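Local atomic coordinates of putative oxidoreductase with NAD(P)-binding Rossmann-fold domain (Clostridium difficile, PDB entry 3UUW), a protein that is a putative NAD(P)-dependent oxidoreductase of the Gfo/Idh/MocA family, probably binding its dinucleotide in a Rossmann domain, with a substrate that remains unidentified. Residues 122-127 with 286-291; 130-135 with 223-228; 166-171 with 199-204. One frame throughout, in Å; residues are numbered along the deposited sequence. Where two conformers were deposited one is given.

Contact 1: 122-127 with 286-291; sequences VGFNRR and PAINGE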
loop_
_atom_site.group_PDB
_atom_site.type_symbol
_atom_site.label_atom_id
_atom_site.label_comp_id
_atom_site.label_asym_id
_atom_site.label_seq_id
_atom_site.Cartn_x
_atom_site.Cartn_y
_atom_site.Cartn_z
ATOM N N VAL A 122 -25.120 -25.526 -5.085
ATOM C CA VAL A 122 -23.828 -25.421 -5.754
ATOM C C VAL A 122 -22.950 -24.451 -4.974
ATOM O O VAL A 122 -23.401 -23.383 -4.519
ATOM C CB VAL A 122 -23.978 -24.987 -7.226
ATOM C CG1 VAL A 122 -22.625 -24.738 -7.859
ATOM C CG2 VAL A 122 -24.792 -26.077 -8.004
ATOM N N GLY A 123 -21.678 -24.833 -4.834
ATOM C CA GLY A 123 -20.729 -24.133 -3.986
ATOM C C GLY A 123 -20.126 -22.861 -4.524
ATOM O O GLY A 123 -18.882 -22.772 -4.762
ATOM N N PHE A 124 -20.968 -21.856 -4.712
ATOM C CA PHE A 124 -20.473 -20.543 -5.129
ATOM C C PHE A 124 -20.070 -19.796 -3.872
ATOM O O PHE A 124 -20.787 -18.922 -3.378
ATOM C CB PHE A 124 -21.511 -19.787 -5.980
ATOM C CG PHE A 124 -21.702 -20.373 -7.350
ATOM C CD1 PHE A 124 -20.665 -20.344 -8.280
ATOM C CD2 PHE A 124 -22.911 -20.923 -7.728
ATOM C CE1 PHE A 124 -20.830 -20.887 -9.509
ATOM C CE2 PHE A 124 -23.067 -21.460 -8.974
ATOM C CZ PHE A 124 -22.030 -21.433 -9.864
ATOM N N ASN A 125 -18.896 -20.154 -3.346
ATOM C CA ASN A 125 -18.433 -19.601 -2.076
ATOM C C ASN A 125 -18.339 -18.078 -2.023
ATOM O O ASN A 125 -18.519 -17.478 -0.959
ATOM C CB ASN A 125 -17.100 -20.230 -1.650
ATOM C CG ASN A 125 -16.037 -20.043 -2.683
ATOM O OD1 ASN A 125 -16.111 -20.646 -3.758
ATOM N ND2 ASN A 125 -15.067 -19.164 -2.404
ATOM N N ARG A 126 -18.074 -17.446 -3.165
ATOM C CA ARG A 126 -17.909 -15.999 -3.194
ATOM C C ARG A 126 -19.171 -15.251 -2.743
ATOM O O ARG A 126 -19.068 -14.163 -2.194
ATOM C CB ARG A 126 -17.393 -15.556 -4.565
ATOM C CG ARG A 126 -15.975 -15.935 -4.785
ATOM C CD ARG A 126 -15.604 -15.924 -6.237
ATOM N NE ARG A 126 -14.189 -16.200 -6.377
ATOM C CZ ARG A 126 -13.633 -17.384 -6.180
ATOM N NH1 ARG A 126 -14.371 -18.451 -5.885
ATOM N NH2 ARG A 126 -12.311 -17.512 -6.298
ATOM N N ARG A 127 -20.353 -15.852 -2.928
ATOM C CA ARG A 127 -21.599 -15.249 -2.438
ATOM C C ARG A 127 -21.652 -15.162 -0.906
ATOM O O ARG A 127 -22.506 -14.459 -0.335
ATOM C CB ARG A 127 -22.805 -16.008 -2.957
ATOM C CG ARG A 127 -22.921 -16.094 -4.452
ATOM C CD ARG A 127 -24.341 -16.483 -4.800
ATOM N NE ARG A 127 -24.527 -16.899 -6.180
ATOM C CZ ARG A 127 -25.719 -17.125 -6.734
ATOM N NH1 ARG A 127 -26.839 -16.882 -6.062
ATOM N NH2 ARG A 127 -25.798 -17.544 -7.990
ATOM N N PRO A 286 -31.650 -22.927 0.480
ATOM C CA PRO A 286 -30.622 -21.853 0.397
ATOM C C PRO A 286 -30.879 -20.951 -0.806
ATOM O O PRO A 286 -31.541 -21.401 -1.716
ATOM C CB PRO A 286 -29.293 -22.613 0.258
ATOM C CG PRO A 286 -29.627 -24.050 0.088
ATOM C CD PRO A 286 -31.092 -24.282 0.354
ATOM N N ALA A 287 -30.362 -19.702 -0.840
ATOM C CA ALA A 287 -30.669 -18.805 -1.990
ATOM C C ALA A 287 -30.083 -19.366 -3.277
ATOM O O ALA A 287 -30.682 -19.208 -4.363
ATOM C CB ALA A 287 -30.200 -17.357 -1.756
ATOM N N ILE A 288 -28.948 -20.070 -3.147
ATOM C CA ILE A 288 -28.400 -20.816 -4.278
ATOM C C ILE A 288 -29.250 -22.081 -4.458
ATOM O O ILE A 288 -28.944 -23.145 -3.909
ATOM C CB ILE A 288 -26.919 -21.173 -4.125
ATOM C CG1 ILE A 288 -26.071 -19.905 -3.871
ATOM C CG2 ILE A 288 -26.391 -21.845 -5.427
ATOM C CD1 ILE A 288 -24.613 -20.183 -3.439
ATOM N N ASN A 289 -30.339 -21.934 -5.187
ATOM C CA ASN A 289 -31.187 -23.060 -5.552
ATOM C C ASN A 289 -31.793 -22.773 -6.901
ATOM O O ASN A 289 -31.861 -21.615 -7.323
ATOM C CB ASN A 289 -32.305 -23.277 -4.529
ATOM C CG ASN A 289 -33.435 -22.311 -4.691
ATOM O OD1 ASN A 289 -34.301 -22.476 -5.560
ATOM N ND2 ASN A 289 -33.469 -21.300 -3.832
ATOM N N GLY A 290 -32.216 -23.824 -7.586
ATOM C CA GLY A 290 -32.885 -23.657 -8.858
ATOM C C GLY A 290 -32.021 -22.947 -9.870
ATOM O O GLY A 290 -30.861 -23.293 -10.051
ATOM N N GLU A 291 -32.583 -21.961 -10.563
ATOM C CA GLU A 291 -31.849 -21.264 -11.617
ATOM C C GLU A 291 -30.576 -20.615 -11.101
ATOM O O GLU A 291 -29.609 -20.459 -11.847
ATOM C CB GLU A 291 -32.744 -20.223 -12.299
ATOM C CG GLU A 291 -32.095 -19.425 -13.445
ATOM C CD GLU A 291 -31.582 -20.283 -14.610
ATOM O OE1 GLU A 291 -32.036 -21.452 -14.782
ATOM O OE2 GLU A 291 -30.745 -19.752 -15.384
#

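Contact 2: 130-135 with 223-228; sequences PMYKEI and KLEQVE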
loop_
_atom_site.group_PDB
_atom_site.type_symbol
_atom_site.label_atom_id
_atom_site.label_comp_id
_atom_site.label_asym_id
_atom_site.label_seq_id
_atom_site.Cartn_x
_atom_site.Cartn_y
_atom_site.Cartn_z
ATOM N N PRO A 130 -17.146 -12.919 3.283
ATOM C CA PRO A 130 -17.595 -11.826 4.157
ATOM C C PRO A 130 -17.333 -10.424 3.588
ATOM O O PRO A 130 -18.219 -9.580 3.665
ATOM C CB PRO A 130 -16.806 -12.065 5.439
ATOM C CG PRO A 130 -16.683 -13.559 5.478
ATOM C CD PRO A 130 -16.432 -13.959 4.053
ATOM N N MET A 131 -16.189 -10.197 2.959
ATOM C CA MET A 131 -15.886 -8.830 2.479
ATOM C C MET A 131 -16.678 -8.504 1.226
ATOM O O MET A 131 -17.061 -7.359 1.024
ATOM C CB MET A 131 -14.397 -8.618 2.303
ATOM C CG MET A 131 -13.665 -8.491 3.637
ATOM S SD MET A 131 -11.901 -8.330 3.372
ATOM C CE MET A 131 -11.370 -7.742 5.002
ATOM N N TYR A 132 -16.974 -9.511 0.412
ATOM C CA TYR A 132 -17.825 -9.280 -0.756
ATOM C C TYR A 132 -19.244 -8.922 -0.312
ATOM O O TYR A 132 -19.890 -8.045 -0.900
ATOM C CB TYR A 132 -17.895 -10.494 -1.664
ATOM C CG TYR A 132 -16.673 -10.769 -2.551
ATOM C CD1 TYR A 132 -15.568 -9.939 -2.567
ATOM C CD2 TYR A 132 -16.692 -11.829 -3.455
ATOM C CE1 TYR A 132 -14.493 -10.178 -3.423
ATOM C CE2 TYR A 132 -15.619 -12.077 -4.300
ATOM C CZ TYR A 132 -14.522 -11.247 -4.284
ATOM O OH TYR A 132 -13.473 -11.494 -5.141
ATOM N N LYS A 133 -19.741 -9.625 0.699
ATOM C CA LYS A 133 -21.050 -9.296 1.235
ATOM C C LYS A 133 -21.065 -7.864 1.783
ATOM O O LYS A 133 -22.072 -7.139 1.633
ATOM C CB LYS A 133 -21.501 -10.299 2.296
ATOM C CG LYS A 133 -21.873 -11.645 1.700
ATOM C CD LYS A 133 -22.353 -12.700 2.723
ATOM C CE LYS A 133 -23.448 -12.204 3.662
ATOM N NZ LYS A 133 -24.703 -11.881 2.931
ATOM N N GLU A 134 -20.003 -7.478 2.470
ATOM C CA GLU A 134 -19.936 -6.132 3.041
ATOM C C GLU A 134 -20.015 -5.064 1.962
ATOM O O GLU A 134 -20.825 -4.143 2.072
ATOM C CB GLU A 134 -18.695 -5.955 3.888
ATOM C CG GLU A 134 -18.658 -4.620 4.607
ATOM C CD GLU A 134 -17.641 -4.564 5.728
ATOM O OE1 GLU A 134 -16.899 -5.546 5.931
ATOM O OE2 GLU A 134 -17.587 -3.513 6.404
ATOM N N ILE A 135 -19.233 -5.185 0.896
ATOM C CA ILE A 135 -19.242 -4.134 -0.119
ATOM C C ILE A 135 -20.555 -4.140 -0.870
ATOM O O ILE A 135 -21.057 -3.087 -1.216
ATOM C CB ILE A 135 -17.993 -4.150 -1.075
ATOM C CG1 ILE A 135 -17.909 -5.428 -1.912
ATOM C CG2 ILE A 135 -16.710 -3.955 -0.255
ATOM C CD1 ILE A 135 -16.836 -5.351 -3.060
ATOM N N LYS A 223 -1.123 -14.101 -9.134
ATOM C CA LYS A 223 -2.453 -14.600 -8.868
ATOM C C LYS A 223 -3.163 -13.507 -8.082
ATOM O O LYS A 223 -2.752 -13.175 -6.965
ATOM C CB LYS A 223 -2.364 -15.891 -8.071
ATOM C CG LYS A 223 -3.708 -16.492 -7.739
ATOM C CD LYS A 223 -3.516 -17.827 -7.010
ATOM C CE LYS A 223 -4.793 -18.273 -6.317
ATOM N NZ LYS A 223 -5.902 -18.471 -7.289
ATOM N N LEU A 224 -4.192 -12.938 -8.705
ATOM C CA LEU A 224 -4.973 -11.821 -8.161
ATOM C C LEU A 224 -6.465 -12.098 -8.337
ATOM O O LEU A 224 -6.869 -12.782 -9.265
ATOM C CB LEU A 224 -4.598 -10.542 -8.946
ATOM C CG LEU A 224 -5.360 -9.226 -8.781
ATOM C CD1 LEU A 224 -5.390 -8.775 -7.315
ATOM C CD2 LEU A 224 -4.728 -8.144 -9.673
ATOM N N GLU A 225 -7.279 -11.627 -7.405
ATOM C CA GLU A 225 -8.708 -11.531 -7.640
ATOM C C GLU A 225 -9.081 -10.177 -7.095
ATOM O O GLU A 225 -8.555 -9.751 -6.080
ATOM C CB GLU A 225 -9.498 -12.648 -6.960
ATOM C CG GLU A 225 -11.006 -12.551 -7.184
ATOM C CD GLU A 225 -11.755 -13.809 -6.809
ATOM O OE1 GLU A 225 -11.145 -14.901 -6.841
ATOM O OE2 GLU A 225 -12.961 -13.694 -6.485
ATOM N N GLN A 226 -9.969 -9.473 -7.796
ATOM C CA GLN A 226 -10.441 -8.203 -7.298
ATOM C C GLN A 226 -11.850 -7.914 -7.761
ATOM O O GLN A 226 -12.176 -8.167 -8.912
ATOM C CB GLN A 226 -9.535 -7.065 -7.794
ATOM C CG GLN A 226 -9.949 -5.713 -7.256
ATOM C CD GLN A 226 -9.013 -4.623 -7.709
ATOM O OE1 GLN A 226 -7.930 -4.465 -7.172
ATOM N NE2 GLN A 226 -9.437 -3.868 -8.701
ATOM N N VAL A 227 -12.682 -7.441 -6.833
ATOM C CA VAL A 227 -13.979 -6.845 -7.156
ATOM C C VAL A 227 -13.885 -5.351 -6.782
ATOM O O VAL A 227 -13.415 -5.007 -5.696
ATOM C CB VAL A 227 -15.094 -7.490 -6.365
ATOM C CG1 VAL A 227 -16.395 -6.652 -6.463
ATOM C CG2 VAL A 227 -15.257 -8.915 -6.805
ATOM N N GLU A 228 -14.286 -4.487 -7.700
ATOM C CA GLU A 228 -14.266 -3.040 -7.496
ATOM C C GLU A 228 -15.632 -2.526 -7.859
ATOM O O GLU A 228 -16.122 -2.776 -8.989
ATOM C CB GLU A 228 -13.239 -2.387 -8.400
ATOM C CG GLU A 228 -13.189 -0.875 -8.341
ATOM C CD GLU A 228 -12.049 -0.371 -9.172
ATOM O OE1 GLU A 228 -12.144 -0.499 -10.412
ATOM O OE2 GLU A 228 -11.046 0.106 -8.588
HETATM O O HOH W 1 -11.182 -10.305 -4.169
#

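Contact 3: 166-171 with 199-204; sequences DDYIHV and IFVSHK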
loop_
_atom_site.group_PDB
_atom_site.type_symbol
_atom_site.label_atom_id
_atom_site.label_comp_id
_atom_site.label_asym_id
_atom_site.label_seq_id
_atom_site.Cartn_x
_atom_site.Cartn_y
_atom_site.Cartn_z
ATOM N N ASP A 166 -15.098 -24.064 -15.313
ATOM C CA ASP A 166 -14.429 -24.447 -14.069
ATOM C C ASP A 166 -13.976 -23.260 -13.230
ATOM O O ASP A 166 -14.027 -23.317 -12.002
ATOM C CB ASP A 166 -13.202 -25.302 -14.404
ATOM C CG ASP A 166 -12.570 -25.935 -13.181
ATOM O OD1 ASP A 166 -13.303 -26.551 -12.370
ATOM O OD2 ASP A 166 -11.327 -25.843 -13.049
ATOM N N ASP A 167 -13.522 -22.191 -13.885
ATOM C CA ASP A 167 -12.951 -21.063 -13.162
ATOM C C ASP A 167 -13.565 -19.709 -13.489
ATOM O O ASP A 167 -13.900 -18.957 -12.580
ATOM C CB ASP A 167 -11.449 -21.016 -13.364
ATOM C CG ASP A 167 -10.734 -20.230 -12.264
ATOM O OD1 ASP A 167 -11.394 -19.773 -11.298
ATOM O OD2 ASP A 167 -9.501 -20.065 -12.365
ATOM N N TYR A 168 -13.741 -19.386 -14.768
ATOM C CA TYR A 168 -14.362 -18.108 -15.120
ATOM C C TYR A 168 -15.786 -18.029 -14.570
ATOM O O TYR A 168 -16.311 -16.936 -14.357
ATOM C CB TYR A 168 -14.394 -17.915 -16.617
ATOM C CG TYR A 168 -14.749 -16.532 -17.120
ATOM C CD1 TYR A 168 -14.077 -15.389 -16.667
ATOM C CD2 TYR A 168 -15.675 -16.374 -18.119
ATOM C CE1 TYR A 168 -14.381 -14.112 -17.181
ATOM C CE2 TYR A 168 -16.000 -15.091 -18.637
ATOM C CZ TYR A 168 -15.332 -13.976 -18.178
ATOM O OH TYR A 168 -15.638 -12.736 -18.723
ATOM N N ILE A 169 -16.380 -19.187 -14.308
ATOM C CA ILE A 169 -17.733 -19.253 -13.764
ATOM C C ILE A 169 -17.816 -18.492 -12.442
ATOM O O ILE A 169 -18.864 -17.918 -12.123
ATOM C CB ILE A 169 -18.220 -20.725 -13.599
ATOM C CG1 ILE A 169 -19.738 -20.788 -13.382
ATOM C CG2 ILE A 169 -17.471 -21.426 -12.452
ATOM C CD1 ILE A 169 -20.275 -22.213 -13.455
ATOM N N HIS A 170 -16.734 -18.493 -11.667
ATOM C CA HIS A 170 -16.725 -17.736 -10.414
ATOM C C HIS A 170 -16.858 -16.238 -10.637
ATOM O O HIS A 170 -17.551 -15.560 -9.877
ATOM C CB HIS A 170 -15.460 -17.987 -9.600
ATOM C CG HIS A 170 -15.437 -19.308 -8.911
ATOM N ND1 HIS A 170 -16.371 -19.676 -7.964
ATOM C CD2 HIS A 170 -14.561 -20.336 -8.998
ATOM C CE1 HIS A 170 -16.082 -20.885 -7.515
ATOM N NE2 HIS A 170 -14.981 -21.304 -8.121
ATOM N N VAL A 171 -16.200 -15.741 -11.675
ATOM C CA VAL A 171 -16.259 -14.327 -12.035
ATOM C C VAL A 171 -17.681 -13.948 -12.488
ATOM O O VAL A 171 -18.279 -12.958 -12.008
ATOM C CB VAL A 171 -15.184 -13.998 -13.108
ATOM C CG1 VAL A 171 -15.294 -12.539 -13.555
ATOM C CG2 VAL A 171 -13.778 -14.271 -12.565
ATOM N N ILE A 199 -6.316 -18.164 -23.013
ATOM C CA ILE A 199 -5.300 -17.185 -22.584
ATOM C C ILE A 199 -5.968 -16.057 -21.789
ATOM O O ILE A 199 -5.604 -15.764 -20.646
ATOM C CB ILE A 199 -4.563 -16.534 -23.779
ATOM C CG1 ILE A 199 -3.806 -17.564 -24.622
ATOM C CG2 ILE A 199 -3.585 -15.442 -23.268
ATOM C CD1 ILE A 199 -3.293 -17.006 -25.927
ATOM N N PHE A 200 -6.941 -15.412 -22.413
ATOM C CA PHE A 200 -7.619 -14.269 -21.798
ATOM C C PHE A 200 -9.067 -14.230 -22.218
ATOM O O PHE A 200 -9.390 -14.539 -23.358
ATOM C CB PHE A 200 -6.904 -12.996 -22.241
ATOM C CG PHE A 200 -7.549 -11.734 -21.766
ATOM C CD1 PHE A 200 -7.290 -11.253 -20.490
ATOM C CD2 PHE A 200 -8.421 -11.033 -22.571
ATOM C CE1 PHE A 200 -7.901 -10.089 -20.016
ATOM C CE2 PHE A 200 -9.035 -9.866 -22.096
ATOM C CZ PHE A 200 -8.750 -9.391 -20.823
ATOM N N VAL A 201 -9.943 -13.843 -21.290
ATOM C CA VAL A 201 -11.349 -13.661 -21.592
ATOM C C VAL A 201 -11.847 -12.454 -20.836
ATOM O O VAL A 201 -11.444 -12.211 -19.702
ATOM C CB VAL A 201 -12.204 -14.907 -21.239
ATOM C CG1 VAL A 201 -12.120 -15.231 -19.769
ATOM C CG2 VAL A 201 -13.682 -14.717 -21.651
ATOM N N SER A 202 -12.733 -11.711 -21.474
ATOM C CA SER A 202 -13.352 -10.560 -20.852
ATOM C C SER A 202 -14.721 -10.322 -21.443
ATOM O O SER A 202 -14.966 -10.631 -22.612
ATOM C CB SER A 202 -12.481 -9.322 -21.034
ATOM O OG SER A 202 -13.149 -8.180 -20.549
ATOM N N HIS A 203 -15.613 -9.786 -20.613
ATOM C CA HIS A 203 -16.962 -9.427 -21.030
ATOM C C HIS A 203 -17.399 -8.141 -20.403
ATOM O O HIS A 203 -16.909 -7.745 -19.349
ATOM C CB HIS A 203 -17.957 -10.512 -20.674
ATOM C CG HIS A 203 -17.783 -11.739 -21.495
ATOM N ND1 HIS A 203 -16.946 -12.767 -21.123
ATOM C CD2 HIS A 203 -18.264 -12.059 -22.711
ATOM C CE1 HIS A 203 -16.958 -13.694 -22.066
ATOM N NE2 HIS A 203 -17.729 -13.277 -23.052
ATOM N N LYS A 204 -18.301 -7.471 -21.094
ATOM C CA LYS A 204 -19.025 -6.378 -20.508
ATOM C C LYS A 204 -20.471 -6.858 -20.403
ATOM O O LYS A 204 -21.105 -7.230 -21.434
ATOM C CB LYS A 204 -18.918 -5.121 -21.348
ATOM C CG LYS A 204 -19.648 -3.939 -20.732
ATOM C CD LYS A 204 -19.520 -2.693 -21.603
ATOM C CE LYS A 204 -18.190 -2.006 -21.421
ATOM N NZ LYS A 204 -18.142 -1.340 -20.071
#

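Contact 1: 122-127 with 286-291
The carbonyl oxygen of Val122 takes a hydrogen bond from Phe124 N at 2.9 Å, closing an inverse gamma turn around Gly123, and is covered from the other segment by Ile288, whose CG2 and CD1 come to 3.5 Å and 3.6 Å of Val122 O. A branched aliphatic residue suits the place because its two arms share this cover and then diverge. CG2 borders the rim of the Phe124 ring, close to the ring plane. The other arm, with CG1 anti to the carbonyl carbon of Ile288 (chi1 -56°), sends CD1 to 4.0 Å from Phe124 CB and lays CG1 over one face of the Arg127 guanidinium, 3.8 Å from Arg127 NH1. That face is a weak hydrogen-bonding surface and can be covered by an aliphatic carbon, while NH2 forms a salt bridge with Asp173 and NH1 another with Glu292. Behind Ile288 the loop is braced by Asn289 ND2, which donates almost straight (167°) to Pro286 O. Helix 160-179 supplies Asp173 and also Trp177 against Arg127, while Ile288 is backed by Ile272 of helix 269-281 and Met121 of strand 120-122, the edge of the parallel Rossmann sheet.

Contact 2: 130-135 with 223-228
Tyr132 reaches from its helix to Glu225 on the strand, its hydroxyl donating to Glu225 OE2 at 2.6 Å. The carboxylate oxygen lies almost level with the phenol ring, beyond its rim, but is itself met on the anti side and 33° out of the carboxylate plane. Tyrosine suits the position because the rest of its ring is apolar: Val227 CG2 approaches obliquely to 3.5 Å from Tyr132 CZ. The other branch of Val227, CG1, lies 3.7 Å from CD1 of Ile135, about one helical turn after Tyr132. Ile135 holds its CG1 arm between the backbone N and the carbonyl carbon (chi1 63°), which carries CD1 out toward the strand.

A water donates to Tyr132 OH at 2.8 Å and, more weakly, to Glu225 O, so the buried hydroxyl both gives and receives. Further out, Arg126 NE forms a salt bridge with the same Glu225 OE2 and its side chain packs on Tyr132; sharing OE2 between phenol and guanidinium fixes where the carboxylate sits. Val238 and Leu244 of the next strands continue the apolar surface under Ile135. The axes of segments 130-135 and 224-228 approach to 10.3 Å and run 14° from parallel. Such a helix laid on one face of a large mixed sheet is typical of the C-terminal alpha/beta domain of Gfo/Idh/MocA oxidoreductases.

Contact 3: 166-171 with 199-204
Tyr168 bridges helix 160-179 to Val201 and His203 of strand 198-206, within the helix-covered mixed sheet of the C-terminal domain of this oxidoreductase family. The axes of segments 166-171 and 199-204 approach to 10.8 Å and run 29° from parallel. A long aromatic side chain suits this gap: with CG anti to the backbone N (chi1 -168°), the ring extends from the helix to the sheet.

The apolar part is a CH-pi contact. Val201 CG1 sits over the centre of the Tyr168 ring, 3.6 Å from the centroid, while Val201 CG2 reaches Tyr168 CE2 at 3.8 Å. A chi1 of 60° on the valine is what sets CG1 over the ring and CG2 against its CE2 side.

The polar part lies at the end of the ring. Tyr168 OH and His203 ND1 are hydrogen-bonded, and the proton may lie on either atom; the two rings meet border against border, with planes at 37°. Tyr168 OH is also hydrogen-bonded to Thr214 OG1 on the adjoining strand 211-217, so this buried hydroxyl has partners on two strands. His203 can join helix and neighbouring strand because it has a nitrogen for each: NE2 is bonded to Glu188 OE1 of strand 184-192, and ND1 lies 2.7 Å from Tyr168 OH.

All three contacts are buried, but contact 1 is the most central, its centre about 7 Å from the centre of the chain, against about 14 Å for the centres of the other two. It joins the edge strand of the Rossmann sheet and the loop that leaves it to a loop between two late helices, without any hydrogen bond across it. Contacts 2 and 3 instead lay different helices on the same mixed sheet, each through a tyrosine whose hydroxyl bonds a strand side chain and whose ring meets a valine: the partner is an acid in one, an imidazole in the other. They do not touch each other. Segment 122-127 reaches both, through Arg126 and through packing of Phe124 on Ile169.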